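PDB 3LIC: sensor protein from Shewanella oneidensis, which probably senses an extracellular signal through a double-PDC sensor domain and passes it across the membrane to its own histidine kinase part in two-component signalling. Local coordinates for residues Tyr3-Leu14 against Val258-Leu269. Numbering follows the deposited sequence.
Sequences YLSIEKRLYENL and VMVPKHELFASL
Phe266 pushes its ring into a hole on helix 3-14 formed by Tyr3, Ile6, Glu7 and Leu10, a knob-into-hole fit. Methyl CD1 of Leu10 sits over one face of that ring, a CH-pi contact 3.8 Å from the ring centroid and 29° off the normal. The Tyr3 ring lies nearly parallel to Phe266, at 28°, but is slid so far along that the two barely overlap; the centroids are 5.0 Å apart. The first torsion of Ile6 sets CG2 anti to the backbone N, and this branch, not CG1, meets Phe266 CE2 at 3.7 Å. On helix 262-268, Leu265 slides past Leu10 in the opposite direction, then meets Leu14 tip to tip, CD1 to CD1 at 3.8 Å. In this second, probably membrane-proximal PDC unit, the central strand 255-261 of the antiparallel sheet, last in the chain, runs into helix 262-268, with Pro261 as N-cap. Segment 3-14 of the long N-terminal helix crosses helix 262-268 at 104°, bringing the N-terminal region and the last modelled residues together on the side expected to face the membrane. Towards the sheet, Leu14 CD2 bridges two valines, 3.7 Å from Val258 CG1 and 3.8 Å from Val260 CG2, while Leu243 of the adjacent strand also touches Leu14. At the surface, Leu269 rests its CB 4.2 Å from Leu10 CD2, and its CD1 meets Arg9 NH1, the side chains crossing at about a right angle.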
ATOM      1  N   TYR A   3      24.619   5.638  29.964  1.00 32.97           N
ATOM      2  CA  TYR A   3      24.107   5.807  28.597  1.00 31.37           C
ATOM      3  C   TYR A   3      23.837   4.437  27.827  1.00 30.03           C
ATOM      4  O   TYR A   3      22.970   4.373  26.947  1.00 27.15           O
ATOM      5  CB  TYR A   3      24.892   6.836  27.780  1.00 32.84           C
ATOM      6  CG  TYR A   3      24.880   6.477  26.335  1.00 38.46           C
ATOM      7  CD1 TYR A   3      24.641   7.418  25.323  1.00 45.39           C
ATOM      8  CD2 TYR A   3      25.097   5.146  25.961  1.00 44.84           C
ATOM      9  CE1 TYR A   3      24.640   7.000  23.953  1.00 48.40           C
ATOM     10  CE2 TYR A   3      25.089   4.728  24.631  1.00 45.25           C
ATOM     11  CZ  TYR A   3      24.852   5.628  23.648  1.00 48.86           C
ATOM     12  OH  TYR A   3      24.867   5.098  22.376  1.00 53.46           O
ATOM     13  N   LEU A   4      24.540   3.341  28.184  1.00 27.64           N
ATOM     14  CA  LEU A   4      24.132   2.020  27.693  1.00 25.98           C
ATOM     15  C   LEU A   4      22.793   1.535  28.200  1.00 24.25           C
ATOM     16  O   LEU A   4      22.106   0.831  27.466  1.00 24.33           O
ATOM     17  CB  LEU A   4      25.176   0.928  27.949  1.00 25.84           C
ATOM     18  CG  LEU A   4      26.460   1.078  27.130  1.00 27.13           C
ATOM     19  CD1 LEU A   4      27.366  -0.108  27.433  1.00 23.49           C
ATOM     20  CD2 LEU A   4      26.068   1.171  25.643  1.00 27.21           C
ATOM     21  N   SER A   5      22.398   1.857  29.429  1.00 22.39           N
ATOM     22  CA  SER A   5      21.096   1.420  29.844  1.00 23.04           C
ATOM     23  C   SER A   5      19.963   2.332  29.327  1.00 22.29           C
ATOM     24  O   SER A   5      18.889   1.859  29.076  1.00 23.47           O
ATOM     25  CB  SER A   5      20.995   1.192  31.355  1.00 24.32           C
ATOM     26  OG  SER A   5      20.938   2.440  31.974  1.00 25.81           O
ATOM     27  N   ILE A   6      20.215   3.608  29.130  1.00 22.30           N
ATOM     28  CA  ILE A   6      19.229   4.509  28.551  1.00 24.12           C
ATOM     29  C   ILE A   6      18.960   4.020  27.131  1.00 24.99           C
ATOM     30  O   ILE A   6      17.810   3.789  26.761  1.00 25.56           O
ATOM     31  CB  ILE A   6      19.722   5.969  28.572  1.00 24.29           C
ATOM     32  CG1 ILE A   6      19.623   6.535  30.014  1.00 26.66           C
ATOM     33  CG2 ILE A   6      18.936   6.839  27.628  1.00 25.91           C
ATOM     34  CD1 ILE A   6      20.329   7.953  30.201  1.00 20.76           C
ATOM     35  N   GLU A   7      20.034   3.741  26.388  1.00 24.56           N
ATOM     36  CA  GLU A   7      19.912   3.190  25.039  1.00 26.10           C
ATOM     37  C   GLU A   7      19.163   1.848  24.937  1.00 25.36           C
ATOM     38  O   GLU A   7      18.378   1.653  24.029  1.00 24.29           O
ATOM     39  CB  GLU A   7      21.268   3.039  24.351  1.00 25.48           C
ATOM     40  CG  GLU A   7      21.123   2.534  22.923  1.00 29.50           C
ATOM     41  CD  GLU A   7      22.425   2.666  22.167  1.00 35.51           C
ATOM     42  OE1 GLU A   7      23.344   1.850  22.443  1.00 36.50           O
ATOM     43  OE2 GLU A   7      22.537   3.616  21.336  1.00 40.38           O
ATOM     44  N   LYS A   8      19.446   0.924  25.846  1.00 24.69           N
ATOM     45  CA  LYS A   8      18.747  -0.315  25.825  1.00 25.12           C
ATOM     46  C   LYS A   8      17.213  -0.098  26.067  1.00 25.73           C
ATOM     47  O   LYS A   8      16.385  -0.781  25.465  1.00 25.12           O
ATOM     48  CB  LYS A   8      19.359  -1.226  26.837  1.00 24.77           C
ATOM     49  CG  LYS A   8      18.685  -2.531  27.009  1.00 28.33           C
ATOM     50  CD  LYS A   8      19.072  -3.096  28.362  1.00 34.76           C
ATOM     51  CE  LYS A   8      17.980  -4.072  28.895  1.00 39.47           C
ATOM     52  NZ  LYS A   8      18.474  -5.475  28.799  1.00 41.92           N
ATOM     53  N   ARG A   9      16.845   0.866  26.912  1.00 25.81           N
ATOM     54  CA  ARG A   9      15.431   1.167  27.157  1.00 26.00           C
ATOM     55  C   ARG A   9      14.824   1.808  25.911  1.00 25.40           C
ATOM     56  O   ARG A   9      13.690   1.512  25.581  1.00 26.54           O
ATOM     57  CB  ARG A   9      15.269   2.143  28.339  1.00 25.95           C
ATOM     58  CG  ARG A   9      13.864   2.292  28.935  1.00 29.81           C
ATOM     59  CD  ARG A   9      13.986   3.072  30.299  0.50 30.69           C
ATOM     60  NE  ARG A   9      15.355   2.937  30.833  0.50 28.89           N
ATOM     61  CZ  ARG A   9      16.004   3.888  31.495  0.50 27.92           C
ATOM     62  NH1 ARG A   9      15.404   5.030  31.742  0.50 28.38           N
ATOM     63  NH2 ARG A   9      17.257   3.699  31.921  0.50 29.19           N
ATOM     64  N   LEU A  10      15.548   2.719  25.260  1.00 24.02           N
ATOM     65  CA  LEU A  10      15.079   3.337  24.039  1.00 24.19           C
ATOM     66  C   LEU A  10      14.757   2.298  22.968  1.00 24.16           C
ATOM     67  O   LEU A  10      13.733   2.415  22.265  1.00 23.09           O
ATOM     68  CB  LEU A  10      16.069   4.380  23.467  1.00 23.09           C
ATOM     69  CG  LEU A  10      16.254   5.621  24.355  1.00 24.92           C
ATOM     70  CD1 LEU A  10      17.356   6.564  23.824  1.00 14.80           C
ATOM     71  CD2 LEU A  10      14.877   6.376  24.582  1.00 21.76           C
ATOM     72  N   TYR A  11      15.629   1.300  22.814  1.00 24.56           N
ATOM     73  CA  TYR A  11      15.407   0.271  21.793  1.00 25.69           C
ATOM     74  C   TYR A  11      14.207  -0.619  22.141  1.00 26.77           C
ATOM     75  O   TYR A  11      13.511  -1.143  21.232  1.00 27.29           O
ATOM     76  CB  TYR A  11      16.644  -0.596  21.578  1.00 24.73           C
ATOM     77  CG  TYR A  11      17.605  -0.015  20.556  1.00 27.30           C
ATOM     78  CD1 TYR A  11      17.152   0.397  19.283  1.00 23.33           C
ATOM     79  CD2 TYR A  11      18.973   0.129  20.857  1.00 24.78           C
ATOM     80  CE1 TYR A  11      18.036   0.940  18.370  1.00 27.44           C
ATOM     81  CE2 TYR A  11      19.871   0.649  19.926  1.00 23.88           C
ATOM     82  CZ  TYR A  11      19.401   1.049  18.695  1.00 26.98           C
ATOM     83  OH  TYR A  11      20.277   1.541  17.785  1.00 27.23           O
ATOM     84  N   GLU A  12      13.990  -0.840  23.436  1.00 25.92           N
ATOM     85  CA  GLU A  12      12.889  -1.725  23.823  1.00 27.23           C
ATOM     86  C   GLU A  12      11.579  -1.032  23.472  1.00 26.87           C
ATOM     87  O   GLU A  12      10.684  -1.652  22.992  1.00 26.16           O
ATOM     88  CB  GLU A  12      12.972  -2.093  25.308  1.00 27.31           C
ATOM     89  CG  GLU A  12      14.306  -2.777  25.621  1.00 31.65           C
ATOM     90  CD  GLU A  12      14.434  -3.226  27.072  1.00 37.98           C
ATOM     91  OE1 GLU A  12      13.820  -2.568  27.963  1.00 40.30           O
ATOM     92  OE2 GLU A  12      15.168  -4.221  27.300  1.00 37.64           O
ATOM     93  N   ASN A  13      11.518   0.279  23.671  1.00 27.99           N
ATOM     94  CA  ASN A  13      10.320   1.042  23.406  1.00 29.38           C
ATOM     95  C   ASN A  13      10.102   1.112  21.904  1.00 28.51           C
ATOM     96  O   ASN A  13       8.999   0.930  21.445  1.00 29.23           O
ATOM     97  CB  ASN A  13      10.419   2.453  23.965  1.00 29.98           C
ATOM     98  CG  ASN A  13      10.444   2.484  25.487  1.00 33.34           C
ATOM     99  OD1 ASN A  13      10.172   1.489  26.147  1.00 37.08           O
ATOM    100  ND2 ASN A  13      10.804   3.636  26.047  1.00 34.69           N
ATOM    101  N   LEU A  14      11.170   1.360  21.152  1.00 27.89           N
ATOM    102  CA  LEU A  14      11.076   1.387  19.691  1.00 26.19           C
ATOM    103  C   LEU A  14      10.616   0.029  19.192  1.00 25.14           C
ATOM    104  O   LEU A  14       9.841   0.004  18.231  1.00 24.58           O
ATOM    105  CB  LEU A  14      12.384   1.815  18.987  1.00 24.98           C
ATOM    106  CG  LEU A  14      12.740   3.300  19.041  1.00 23.27           C
ATOM    107  CD1 LEU A  14      14.203   3.499  18.629  1.00 19.28           C
ATOM    108  CD2 LEU A  14      11.826   4.264  18.201  1.00 21.46           C
ATOM    109  N   VAL A 258      10.418   1.948  12.454  1.00 20.59           N
ATOM    110  CA  VAL A 258      10.223   3.146  13.301  1.00 21.93           C
ATOM    111  C   VAL A 258      11.608   3.698  13.682  1.00 22.40           C
ATOM    112  O   VAL A 258      12.475   2.975  14.153  1.00 23.00           O
ATOM    113  CB  VAL A 258       9.458   2.804  14.604  1.00 22.05           C
ATOM    114  CG1 VAL A 258       9.262   4.078  15.471  1.00 22.28           C
ATOM    115  CG2 VAL A 258       8.093   2.116  14.277  1.00 22.34           C
HETATM  116  N   MSE A 259      11.823   4.975  13.456  1.00 23.96           N
HETATM  117  CA  MSE A 259      13.130   5.592  13.661  1.00 24.97           C
HETATM  118  C   MSE A 259      12.863   6.971  14.222  1.00 24.33           C
HETATM  119  O   MSE A 259      11.946   7.654  13.748  1.00 23.95           O
HETATM  120  CB  MSE A 259      13.875   5.695  12.347  1.00 24.89           C
HETATM  121  CG  MSE A 259      13.249   6.645  11.408  1.00 33.42           C
HETATM  122 SE   MSE A 259      13.543   6.147   9.515  1.00 58.37          SE
HETATM  123  CE  MSE A 259      11.843   5.260   9.227  1.00 51.66           C
ATOM    124  N   VAL A 260      13.636   7.372  15.239  1.00 24.13           N
ATOM    125  CA  VAL A 260      13.530   8.718  15.817  1.00 23.17           C
ATOM    126  C   VAL A 260      14.951   9.276  15.991  1.00 22.84           C
ATOM    127  O   VAL A 260      15.881   8.534  16.307  1.00 22.09           O
ATOM    128  CB  VAL A 260      12.797   8.666  17.175  1.00 24.58           C
ATOM    129  CG1 VAL A 260      12.536  10.092  17.768  1.00 23.40           C
ATOM    130  CG2 VAL A 260      11.502   7.849  17.063  1.00 22.47           C
ATOM    131  N   PRO A 261      15.149  10.570  15.721  1.00 23.15           N
ATOM    132  CA  PRO A 261      16.547  11.043  15.902  1.00 23.04           C
ATOM    133  C   PRO A 261      17.018  10.760  17.318  1.00 22.95           C
ATOM    134  O   PRO A 261      16.247  10.872  18.265  1.00 22.33           O
ATOM    135  CB  PRO A 261      16.469  12.537  15.660  1.00 23.06           C
ATOM    136  CG  PRO A 261      15.165  12.687  14.696  1.00 23.92           C
ATOM    137  CD  PRO A 261      14.229  11.599  15.163  1.00 22.31           C
ATOM    138  N   LYS A 262      18.270  10.333  17.449  1.00 22.78           N
ATOM    139  CA  LYS A 262      18.820  10.018  18.753  1.00 23.68           C
ATOM    140  C   LYS A 262      18.792  11.193  19.763  1.00 22.53           C
ATOM    141  O   LYS A 262      18.498  10.974  20.943  1.00 21.81           O
ATOM    142  CB  LYS A 262      20.265   9.498  18.600  1.00 23.34           C
ATOM    143  CG  LYS A 262      20.798   9.001  19.912  1.00 27.16           C
ATOM    144  CD  LYS A 262      22.123   8.268  19.721  1.00 38.15           C
ATOM    145  CE  LYS A 262      23.292   9.277  19.689  1.00 43.27           C
ATOM    146  NZ  LYS A 262      24.629   8.672  19.341  1.00 46.91           N
ATOM    147  N   HIS A 263      19.136  12.418  19.341  1.00 23.11           N
ATOM    148  CA  HIS A 263      19.148  13.596  20.247  0.50 23.23           C
ATOM    149  C   HIS A 263      17.820  13.719  20.968  1.00 24.21           C
ATOM    150  O   HIS A 263      17.734  13.922  22.188  1.00 24.79           O
ATOM    151  CB  HIS A 263      19.484  14.926  19.487  0.50 22.80           C
ATOM    152  CG  HIS A 263      18.590  15.258  18.308  0.50 20.29           C
ATOM    153  ND1 HIS A 263      17.324  15.803  18.448  0.50 16.23           N
ATOM    154  CD2 HIS A 263      18.831  15.224  16.969  0.50 16.85           C
ATOM    155  CE1 HIS A 263      16.807  16.042  17.259  0.50 12.46           C
ATOM    156  NE2 HIS A 263      17.697  15.701  16.343  0.50 16.44           N
ATOM    157  N   GLU A 264      16.775  13.595  20.156  1.00 24.41           N
ATOM    158  CA  GLU A 264      15.390  13.711  20.588  1.00 26.03           C
ATOM    159  C   GLU A 264      15.009  12.529  21.475  1.00 26.35           C
ATOM    160  O   GLU A 264      14.363  12.714  22.498  1.00 25.93           O
ATOM    161  CB  GLU A 264      14.457  13.777  19.357  1.00 25.38           C
ATOM    162  CG  GLU A 264      13.038  13.408  19.681  1.00 30.16           C
ATOM    163  CD  GLU A 264      12.064  13.457  18.470  1.00 33.99           C
ATOM    164  OE1 GLU A 264      12.439  13.913  17.351  1.00 31.06           O
ATOM    165  OE2 GLU A 264      10.901  13.061  18.693  1.00 33.91           O
ATOM    166  N   LEU A 265      15.396  11.313  21.108  1.00 26.48           N
ATOM    167  CA  LEU A 265      15.038  10.206  22.001  1.00 28.06           C
ATOM    168  C   LEU A 265      15.696  10.397  23.388  1.00 29.22           C
ATOM    169  O   LEU A 265      15.007  10.240  24.432  1.00 26.94           O
ATOM    170  CB  LEU A 265      15.374   8.828  21.416  1.00 27.24           C
ATOM    171  CG  LEU A 265      14.500   8.361  20.261  1.00 29.09           C
ATOM    172  CD1 LEU A 265      15.088   7.075  19.654  1.00 31.15           C
ATOM    173  CD2 LEU A 265      13.062   8.137  20.786  1.00 26.65           C
ATOM    174  N   PHE A 266      17.011  10.718  23.394  1.00 29.88           N
ATOM    175  CA  PHE A 266      17.713  11.021  24.676  1.00 31.70           C
ATOM    176  C   PHE A 266      17.106  12.228  25.420  1.00 31.95           C
ATOM    177  O   PHE A 266      16.795  12.132  26.592  1.00 31.09           O
ATOM    178  CB  PHE A 266      19.237  11.155  24.497  1.00 31.92           C
ATOM    179  CG  PHE A 266      19.930   9.827  24.300  1.00 35.51           C
ATOM    180  CD1 PHE A 266      19.741   9.088  23.137  1.00 36.11           C
ATOM    181  CD2 PHE A 266      20.746   9.284  25.300  1.00 39.30           C
ATOM    182  CE1 PHE A 266      20.377   7.832  22.944  1.00 38.59           C
ATOM    183  CE2 PHE A 266      21.396   8.008  25.105  1.00 40.96           C
ATOM    184  CZ  PHE A 266      21.200   7.290  23.942  1.00 37.79           C
ATOM    185  N   ALA A 267      16.875  13.348  24.735  1.00 33.76           N
ATOM    186  CA  ALA A 267      16.222  14.488  25.428  1.00 34.84           C
ATOM    187  C   ALA A 267      14.943  14.106  26.243  1.00 36.81           C
ATOM    188  O   ALA A 267      14.878  14.482  27.427  1.00 36.60           O
ATOM    189  CB  ALA A 267      15.958  15.649  24.483  1.00 34.12           C
ATOM    190  N   SER A 268      13.950  13.388  25.659  1.00 38.03           N
ATOM    191  CA  SER A 268      12.729  13.020  26.434  1.00 40.29           C
ATOM    192  C   SER A 268      13.075  12.157  27.607  1.00 41.15           C
ATOM    193  O   SER A 268      12.925  12.583  28.739  1.00 42.03           O
ATOM    194  CB  SER A 268      11.643  12.261  25.652  1.00 39.83           C
ATOM    195  OG  SER A 268      11.417  12.869  24.419  1.00 44.31           O
ATOM    196  N   LEU A 269      13.513  10.927  27.352  1.00 42.05           N
ATOM    197  CA  LEU A 269      13.944  10.068  28.459  1.00 42.93           C
ATOM    198  C   LEU A 269      14.807  10.938  29.387  1.00 43.29           C
ATOM    199  O   LEU A 269      15.956  11.262  29.103  1.00 43.63           O
ATOM    200  CB  LEU A 269      14.743   8.870  27.948  1.00 42.16           C
ATOM    201  CG  LEU A 269      14.601   7.543  28.686  1.00 43.57           C
ATOM    202  CD1 LEU A 269      15.121   7.673  30.103  1.00 46.29           C
ATOM    203  CD2 LEU A 269      13.134   7.090  28.708  1.00 45.91           C
TER